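Local coordinates for dihydropteroate synthase (Burkholderia cenocepacia, PDB 2Y5J), which probably catalyses the condensation of para-aminobenzoate with 6-hydroxymethyl-7,8-dihydropterin diphosphate to give 7,8-dihydropteroate in the folate pathway, at residues C13-L18 with V98-D103; L120-W125 with G142-H147. All blocks are in the same frame, centred on the assembly; numbering follows the deposited sequence.

Contact 1 (C13-L18 with V98-D103)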
ATOM      1  N   CYS A  13       8.657   8.456   5.863  1.00 31.82           N
ATOM      2  CA  CYS A  13       8.852   7.487   4.803  1.00 30.98           C
ATOM      3  C   CYS A  13      10.100   7.837   4.013  1.00 30.49           C
ATOM      4  O   CYS A  13      10.037   8.432   2.957  1.00 28.94           O
ATOM      5  CB  CYS A  13       7.528   7.337   4.045  1.00 31.95           C
ATOM      6  SG  CYS A  13       7.420   7.121   2.262  1.00 31.59           S
ATOM      7  N   GLY A  14      11.257   7.426   4.531  1.00 32.15           N
ATOM      8  CA  GLY A  14      12.512   7.607   3.822  1.00 30.84           C
ATOM      9  C   GLY A  14      12.872   9.077   3.824  1.00 32.23           C
ATOM     10  O   GLY A  14      12.872   9.699   4.882  1.00 33.07           O
ATOM     11  N   ARG A  15      13.102   9.632   2.637  1.00 32.79           N
ATOM     12  CA  ARG A  15      13.445  11.036   2.459  1.00 33.29           C
ATOM     13  C   ARG A  15      12.344  11.992   2.898  1.00 34.79           C
ATOM     14  O   ARG A  15      12.649  13.170   3.128  1.00 35.22           O
ATOM     15  CB  ARG A  15      13.776  11.325   0.987  1.00 33.64           C
ATOM     16  CG  ARG A  15      15.129  10.762   0.513  1.00 33.22           C
ATOM     17  CD  ARG A  15      15.294  11.011  -0.993  1.00 34.91           C
ATOM     18  NE  ARG A  15      14.599  10.020  -1.813  1.00 31.56           N
ATOM     19  CZ  ARG A  15      14.459  10.090  -3.133  1.00 31.41           C
ATOM     20  NH1 ARG A  15      14.902  11.145  -3.816  1.00 25.73           N
ATOM     21  NH2 ARG A  15      13.788   9.118  -3.742  1.00 29.88           N
ATOM     22  N   PHE A  16      11.108  11.499   3.034  1.00 34.38           N
ATOM     23  CA  PHE A  16       9.921  12.344   3.103  1.00 32.81           C
ATOM     24  C   PHE A  16       9.132  12.154   4.385  1.00 34.56           C
ATOM     25  O   PHE A  16       8.910  11.046   4.869  1.00 36.81           O
ATOM     26  CB  PHE A  16       9.051  12.050   1.888  1.00 32.82           C
ATOM     27  CG  PHE A  16       9.775  12.182   0.571  1.00 30.82           C
ATOM     28  CD1 PHE A  16      10.026  13.427   0.014  1.00 30.92           C
ATOM     29  CD2 PHE A  16      10.233  11.061  -0.093  1.00 28.76           C
ATOM     30  CE1 PHE A  16      10.673  13.550  -1.203  1.00 29.15           C
ATOM     31  CE2 PHE A  16      10.867  11.156  -1.325  1.00 26.24           C
ATOM     32  CZ  PHE A  16      11.091  12.407  -1.870  1.00 30.47           C
ATOM     33  N   GLU A  17       8.736  13.262   4.990  1.00 35.91           N
ATOM     34  CA  GLU A  17       7.855  13.215   6.141  1.00 36.65           C
ATOM     35  C   GLU A  17       6.500  13.452   5.473  1.00 36.46           C
ATOM     36  O   GLU A  17       6.282  14.501   4.862  1.00 36.33           O
ATOM     37  CB  GLU A  17       8.223  14.332   7.132  1.00 38.20           C
ATOM     38  CG  GLU A  17       9.181  13.985   8.280  1.00 41.59           C
ATOM     39  CD  GLU A  17      10.333  14.979   8.418  1.00 51.11           C
ATOM     40  OE1 GLU A  17      11.127  15.058   7.442  1.00 46.73           O
ATOM     41  OE2 GLU A  17      10.430  15.651   9.482  1.00 48.94           O
ATOM     42  N   LEU A  18       5.591  12.484   5.553  1.00 35.33           N
ATOM     43  CA  LEU A  18       4.409  12.551   4.714  1.00 32.40           C
ATOM     44  C   LEU A  18       3.320  12.779   5.725  1.00 32.72           C
ATOM     45  O   LEU A  18       3.265  12.154   6.784  1.00 31.87           O
ATOM     46  CB  LEU A  18       4.154  11.248   3.966  1.00 31.25           C
ATOM     47  CG  LEU A  18       5.057  10.789   2.831  1.00 26.53           C
ATOM     48  CD1 LEU A  18       4.556   9.427   2.333  1.00 22.50           C
ATOM     49  CD2 LEU A  18       5.222  11.739   1.665  1.00 23.67           C
ATOM     50  N   VAL A  98      10.243  12.074  -5.588  1.00 45.29           N
ATOM     51  CA  VAL A  98       8.973  11.599  -5.039  1.00 43.43           C
ATOM     52  C   VAL A  98       9.157  10.262  -4.321  1.00 40.85           C
ATOM     53  O   VAL A  98       9.877   9.398  -4.803  1.00 38.69           O
ATOM     54  CB  VAL A  98       7.888  11.450  -6.135  1.00 43.38           C
ATOM     55  CG1 VAL A  98       8.452  10.890  -7.407  1.00 44.37           C
ATOM     56  CG2 VAL A  98       6.796  10.497  -5.689  1.00 44.81           C
ATOM     57  N   PRO A  99       8.465  10.058  -3.189  1.00 40.13           N
ATOM     58  CA  PRO A  99       8.529   8.761  -2.524  1.00 38.59           C
ATOM     59  C   PRO A  99       8.478   7.568  -3.482  1.00 38.19           C
ATOM     60  O   PRO A  99       7.610   7.502  -4.356  1.00 36.16           O
ATOM     61  CB  PRO A  99       7.309   8.802  -1.607  1.00 39.44           C
ATOM     62  CG  PRO A  99       7.118  10.230  -1.289  1.00 36.73           C
ATOM     63  CD  PRO A  99       7.648  11.032  -2.438  1.00 39.01           C
ATOM     64  N   LEU A 100       9.458   6.677  -3.345  1.00 36.82           N
ATOM     65  CA  LEU A 100       9.630   5.537  -4.237  1.00 37.03           C
ATOM     66  C   LEU A 100       9.409   4.294  -3.390  1.00 36.82           C
ATOM     67  O   LEU A 100      10.032   4.133  -2.339  1.00 38.19           O
ATOM     68  CB  LEU A 100      11.044   5.472  -4.831  1.00 36.80           C
ATOM     69  CG  LEU A 100      11.685   6.604  -5.638  1.00 38.51           C
ATOM     70  CD1 LEU A 100      13.065   6.161  -6.101  1.00 36.75           C
ATOM     71  CD2 LEU A 100      10.852   6.918  -6.869  1.00 37.63           C
ATOM     72  N   SER A 101       8.523   3.404  -3.820  1.00 36.33           N
ATOM     73  CA  SER A 101       8.062   2.348  -2.920  1.00 35.21           C
ATOM     74  C   SER A 101       8.401   1.012  -3.559  1.00 34.14           C
ATOM     75  O   SER A 101       8.358   0.885  -4.785  1.00 35.75           O
ATOM     76  CB  SER A 101       6.576   2.513  -2.619  1.00 34.17           C
ATOM     77  OG  SER A 101       5.944   1.282  -2.335  1.00 38.01           O
ATOM     78  N   ILE A 102       8.744   0.025  -2.741  1.00 32.42           N
ATOM     79  CA  ILE A 102       9.112  -1.270  -3.297  1.00 33.26           C
ATOM     80  C   ILE A 102       8.100  -2.352  -2.920  1.00 32.46           C
ATOM     81  O   ILE A 102       7.769  -2.500  -1.757  1.00 31.88           O
ATOM     82  CB  ILE A 102      10.540  -1.721  -2.878  1.00 33.91           C
ATOM     83  CG1 ILE A 102      11.494  -0.529  -2.778  1.00 32.94           C
ATOM     84  CG2 ILE A 102      11.072  -2.768  -3.862  1.00 34.32           C
ATOM     85  CD1 ILE A 102      11.882  -0.003  -4.150  1.00 39.30           C
ATOM     86  N   ASP A 103       7.607  -3.093  -3.906  1.00 32.49           N
ATOM     87  CA  ASP A 103       6.644  -4.157  -3.663  1.00 34.31           C
ATOM     88  C   ASP A 103       7.433  -5.458  -3.663  1.00 32.98           C
ATOM     89  O   ASP A 103       7.634  -6.074  -4.711  1.00 32.36           O
ATOM     90  CB  ASP A 103       5.557  -4.160  -4.753  1.00 35.44           C
ATOM     91  CG  ASP A 103       4.370  -5.064  -4.440  1.00 38.25           C
ATOM     92  OD1 ASP A 103       3.900  -5.114  -3.272  1.00 39.49           O
ATOM     93  OD2 ASP A 103       3.870  -5.664  -5.424  1.00 40.92           O
TER
HETATM   94  O   HOH W   1      12.348   9.770  -6.524  1.00 31.89           O
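F16 and P99 meet where the β-hairpin of strands 11-13 and 16-18 packs against the chain leading into strand 100-103 of the TIM barrel. The hairpin closes through a type II' turn from C13 to F16, and its inward side chains form a shallow hollow that receives the pyrrolidine ring of P99. The F16 ring makes the broadest wall: P99 CD lies 3.5 Å from the ring centroid, 18° off the ring normal, in a CH-pi contact over the face, while P99 CG comes within 3.4 Å of F16 CD2. A chi1 of -54° sends the F16 side chain across to P99, and a chi2 of -78° turns its face to the pyrrolidine. R15 CB lies over the opposite face, so the phenyl ring is sandwiched between its own neighbour in sequence and the proline. L18 and C13 complete the walls: L18 CD2 touches P99 CG at 3.8 Å, and C13 SG lies 4.2 Å from P99 CB.

R15 reaches past the phenyl ring along a chain bent at chi3; F16 CE2 lies over one face of the guanidinium, offset toward its rim, and L100 CG sits at its edge, in plane. The charge is met by a salt bridge from NH2 to D119, whose carboxylate also accepts from L100 N, and NH1 donates to the carbonyl of R94. Beside the R15 guanidinium a water joins the two segments, accepting from R15 NH2 at 3.2 Å and placed to donate to V98 O at 3.0 Å.

Contact 2 (L120-W125 with G142-H147); sequences LINDIW and GLCAMH. With EDO (1,2-ethanediol), chain B.
I121 and L143 lie side by side on one face of two parallel strands, with L143 CD2 3.9 Å from I121 CB. L120 and C144 occupy the other face, where L120 CD2 and C144 CB touch more loosely at 4.4 Å. At the end of strand 142-146, M146 bends at chi3 (80°) and lays its methyl against I124, with CE 3.8 Å from I124 CB and packed on its backbone.

Alternating backbone bonds join the strands: I121 N donates to G142 O, C144 N to I121 O at 2.8 Å, and D123 N to C144 O at 3.2 Å. A last bond, M146 N to D123 O, is weak. N122 ND2 is buried without a polar partner. At the C-terminal end of the pair, a water bridges the backbones, donating to I124 O at 2.7 Å and to M146 O at 2.6 Å. At the polar edge, D123 OD2 accepts from F127 N, and H147 NE2 is hydrogen-bonded to O1 of an ethanediol, probably from the crystallisation liquor, at 2.9 Å in the ring plane, while ND1 is hydrogen-bonded to K200 NZ.

This is the strand pair of a β-α-β unit completed by helix 132-136. Strand 100-103 flanks it beyond 120-123 and strand 190-193 beyond 142-146, while M110 of helix 107-115 packs on I121 and D123.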
ATOM      1  N   LEU A 120      10.233   3.409   0.912  1.00 31.01           N
ATOM      2  CA  LEU A 120       9.149   2.671   1.554  1.00 29.93           C
ATOM      3  C   LEU A 120       9.079   1.242   1.040  1.00 29.79           C
ATOM      4  O   LEU A 120       9.179   0.977  -0.166  1.00 28.56           O
ATOM      5  CB  LEU A 120       7.834   3.385   1.231  1.00 30.80           C
ATOM      6  CG  LEU A 120       6.400   2.993   1.599  1.00 33.40           C
ATOM      7  CD1 LEU A 120       5.476   3.954   0.834  1.00 36.23           C
ATOM      8  CD2 LEU A 120       5.970   1.582   1.239  1.00 29.86           C
ATOM      9  N   ILE A 121       8.900   0.318   1.974  1.00 28.66           N
ATOM     10  CA  ILE A 121       8.834  -1.082   1.603  1.00 29.80           C
ATOM     11  C   ILE A 121       7.394  -1.545   1.764  1.00 28.81           C
ATOM     12  O   ILE A 121       6.802  -1.360   2.815  1.00 27.17           O
ATOM     13  CB  ILE A 121       9.693  -1.983   2.511  1.00 31.02           C
ATOM     14  CG1 ILE A 121      11.173  -1.599   2.439  1.00 33.91           C
ATOM     15  CG2 ILE A 121       9.576  -3.429   2.039  1.00 32.36           C
ATOM     16  CD1 ILE A 121      11.836  -1.850   1.087  1.00 36.84           C
ATOM     17  N   ASN A 122       6.869  -2.168   0.717  1.00 29.27           N
ATOM     18  CA  ASN A 122       5.521  -2.710   0.673  1.00 29.93           C
ATOM     19  C   ASN A 122       5.528  -4.241   0.640  1.00 29.86           C
ATOM     20  O   ASN A 122       5.980  -4.848  -0.346  1.00 29.76           O
ATOM     21  CB  ASN A 122       4.907  -2.195  -0.626  1.00 31.83           C
ATOM     22  CG  ASN A 122       3.447  -1.911  -0.491  1.00 33.41           C
ATOM     23  OD1 ASN A 122       2.637  -2.813  -0.307  1.00 43.01           O
ATOM     24  ND2 ASN A 122       3.114  -0.637  -0.489  1.00 40.43           N
ATOM     25  N   ASP A 123       5.112  -4.873   1.733  1.00 27.63           N
ATOM     26  CA  ASP A 123       5.340  -6.307   1.858  1.00 28.41           C
ATOM     27  C   ASP A 123       4.067  -7.087   2.187  1.00 28.76           C
ATOM     28  O   ASP A 123       3.576  -7.076   3.328  1.00 28.35           O
ATOM     29  CB  ASP A 123       6.470  -6.569   2.861  1.00 27.87           C
ATOM     30  CG  ASP A 123       6.684  -8.040   3.205  1.00 31.13           C
ATOM     31  OD1 ASP A 123       6.502  -8.973   2.385  1.00 30.24           O
ATOM     32  OD2 ASP A 123       7.085  -8.278   4.367  1.00 30.85           O
ATOM     33  N   ILE A 124       3.589  -7.778   1.156  1.00 28.87           N
ATOM     34  CA  ILE A 124       2.420  -8.663   1.201  1.00 30.32           C
ATOM     35  C   ILE A 124       2.558  -9.653   2.353  1.00 31.40           C
ATOM     36  O   ILE A 124       1.578 -10.040   2.996  1.00 30.76           O
ATOM     37  CB  ILE A 124       2.241  -9.439  -0.127  1.00 31.06           C
ATOM     38  CG1 ILE A 124       3.443 -10.343  -0.413  1.00 31.79           C
ATOM     39  CG2 ILE A 124       2.128  -8.467  -1.320  1.00 27.02           C
ATOM     40  CD1 ILE A 124       3.278 -11.159  -1.693  1.00 33.27           C
ATOM     41  N   TRP A 125       3.808  -9.960   2.693  1.00 31.08           N
ATOM     42  CA  TRP A 125       4.035 -10.991   3.687  1.00 29.88           C
ATOM     43  C   TRP A 125       4.107 -10.420   5.095  1.00 29.93           C
ATOM     44  O   TRP A 125       4.121 -11.195   6.042  1.00 31.89           O
ATOM     45  CB  TRP A 125       5.209 -11.898   3.302  1.00 30.97           C
ATOM     46  CG  TRP A 125       4.749 -13.010   2.396  1.00 27.49           C
ATOM     47  CD1 TRP A 125       5.006 -13.155   1.068  1.00 27.47           C
ATOM     48  CD2 TRP A 125       3.907 -14.111   2.757  1.00 22.74           C
ATOM     49  NE1 TRP A 125       4.375 -14.276   0.564  1.00 27.94           N
ATOM     50  CE2 TRP A 125       3.685 -14.873   1.590  1.00 30.01           C
ATOM     51  CE3 TRP A 125       3.322 -14.526   3.952  1.00 25.96           C
ATOM     52  CZ2 TRP A 125       2.885 -16.026   1.589  1.00 30.58           C
ATOM     53  CZ3 TRP A 125       2.515 -15.668   3.949  1.00 30.33           C
ATOM     54  CH2 TRP A 125       2.298 -16.401   2.773  1.00 27.90           C
ATOM     55  N   GLY A 142       9.910   4.073   5.023  1.00 30.14           N
ATOM     56  CA  GLY A 142       8.543   3.800   5.464  1.00 30.78           C
ATOM     57  C   GLY A 142       8.292   2.315   5.321  1.00 30.44           C
ATOM     58  O   GLY A 142       8.837   1.665   4.412  1.00 30.89           O
ATOM     59  N   LEU A 143       7.477   1.770   6.218  1.00 28.86           N
ATOM     60  CA  LEU A 143       7.201   0.337   6.099  1.00 28.14           C
ATOM     61  C   LEU A 143       5.707   0.010   6.010  1.00 27.56           C
ATOM     62  O   LEU A 143       4.944   0.358   6.902  1.00 29.09           O
ATOM     63  CB  LEU A 143       7.961  -0.457   7.170  1.00 27.30           C
ATOM     64  CG  LEU A 143       9.489  -0.270   7.322  1.00 26.79           C
ATOM     65  CD1 LEU A 143      10.005  -0.900   8.613  1.00 21.76           C
ATOM     66  CD2 LEU A 143      10.351  -0.856   6.221  1.00 18.42           C
ATOM     67  N   CYS A 144       5.204  -0.584   4.937  1.00 25.44           N
ATOM     68  CA  CYS A 144       3.787  -0.942   5.033  1.00 25.85           C
ATOM     69  C   CYS A 144       3.580  -2.450   5.099  1.00 25.95           C
ATOM     70  O   CYS A 144       3.943  -3.143   4.157  1.00 25.24           O
ATOM     71  CB  CYS A 144       2.975  -0.308   3.901  1.00 26.26           C
ATOM     72  SG  CYS A 144       1.432  -1.220   3.592  1.00 29.06           S
ATOM     73  N   ALA A 145       3.111  -2.950   6.239  1.00 26.40           N
ATOM     74  CA  ALA A 145       2.768  -4.343   6.486  1.00 25.88           C
ATOM     75  C   ALA A 145       1.324  -4.644   6.097  1.00 26.61           C
ATOM     76  O   ALA A 145       0.388  -4.052   6.652  1.00 25.18           O
ATOM     77  CB  ALA A 145       2.888  -4.672   7.960  1.00 25.14           C
ATOM     78  N   MET A 146       1.196  -5.598   5.177  1.00 26.51           N
ATOM     79  CA  MET A 146      -0.087  -6.008   4.615  1.00 28.64           C
ATOM     80  C   MET A 146      -0.568  -7.277   5.321  1.00 29.45           C
ATOM     81  O   MET A 146       0.254  -8.073   5.794  1.00 30.59           O
ATOM     82  CB  MET A 146       0.056  -6.208   3.098  1.00 26.99           C
ATOM     83  CG  MET A 146      -1.233  -6.162   2.283  1.00 27.13           C
ATOM     84  SD  MET A 146      -1.130  -6.854   0.610  1.00 27.48           S
ATOM     85  CE  MET A 146      -1.273  -8.566   1.162  1.00 22.57           C
ATOM     86  N   HIS A 147      -1.886  -7.451   5.411  1.00 30.21           N
ATOM     87  CA  HIS A 147      -2.490  -8.698   5.885  1.00 28.46           C
ATOM     88  C   HIS A 147      -2.713  -9.653   4.726  1.00 29.65           C
ATOM     89  O   HIS A 147      -3.264  -9.309   3.675  1.00 28.68           O
ATOM     90  CB  HIS A 147      -3.854  -8.469   6.545  1.00 27.66           C
ATOM     91  CG  HIS A 147      -4.567  -9.736   6.916  1.00 28.13           C
ATOM     92  ND1 HIS A 147      -5.357 -10.450   6.037  1.00 26.65           N
ATOM     93  CD2 HIS A 147      -4.565 -10.449   8.069  1.00 25.79           C
ATOM     94  CE1 HIS A 147      -5.847 -11.519   6.639  1.00 21.18           C
ATOM     95  NE2 HIS A 147      -5.387 -11.533   7.878  1.00 24.74           N
TER
HETATM   96  C1  EDO B1293      -4.900 -14.333  10.307  1.00 41.04           C
HETATM   97  O1  EDO B1293      -5.934 -13.407   9.967  1.00 31.86           O
HETATM   98  C2  EDO B1293      -3.798 -14.264   9.257  1.00 39.71           C
HETATM   99  O2  EDO B1293      -2.701 -15.117   9.597  1.00 39.57           O
HETATM  100  O   HOH W   2       0.968 -10.614   5.601  1.00 27.70           O

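In the fold
Contacts 1 and 2 follow one another along the chain, their centres about 12 Å apart, and meet in the parallel barrel sheet, where strands 100-103 and 120-123 are neighbours. Probable hydrogen bonds join them from I102 N to L120 O (2.8 Å) and from N122 N to I102 O (2.7 Å), and S101 OG packs 3.6 Å from L120 CD2. C13 also touches L120, so the hairpin of contact 1 reaches both strands. It covers their N-terminal ends, whereas D103, N122, D123 and H147 lie toward the C-terminal ends, the side on which TIM barrels, and probably this pterin-binding one, carry their active sites.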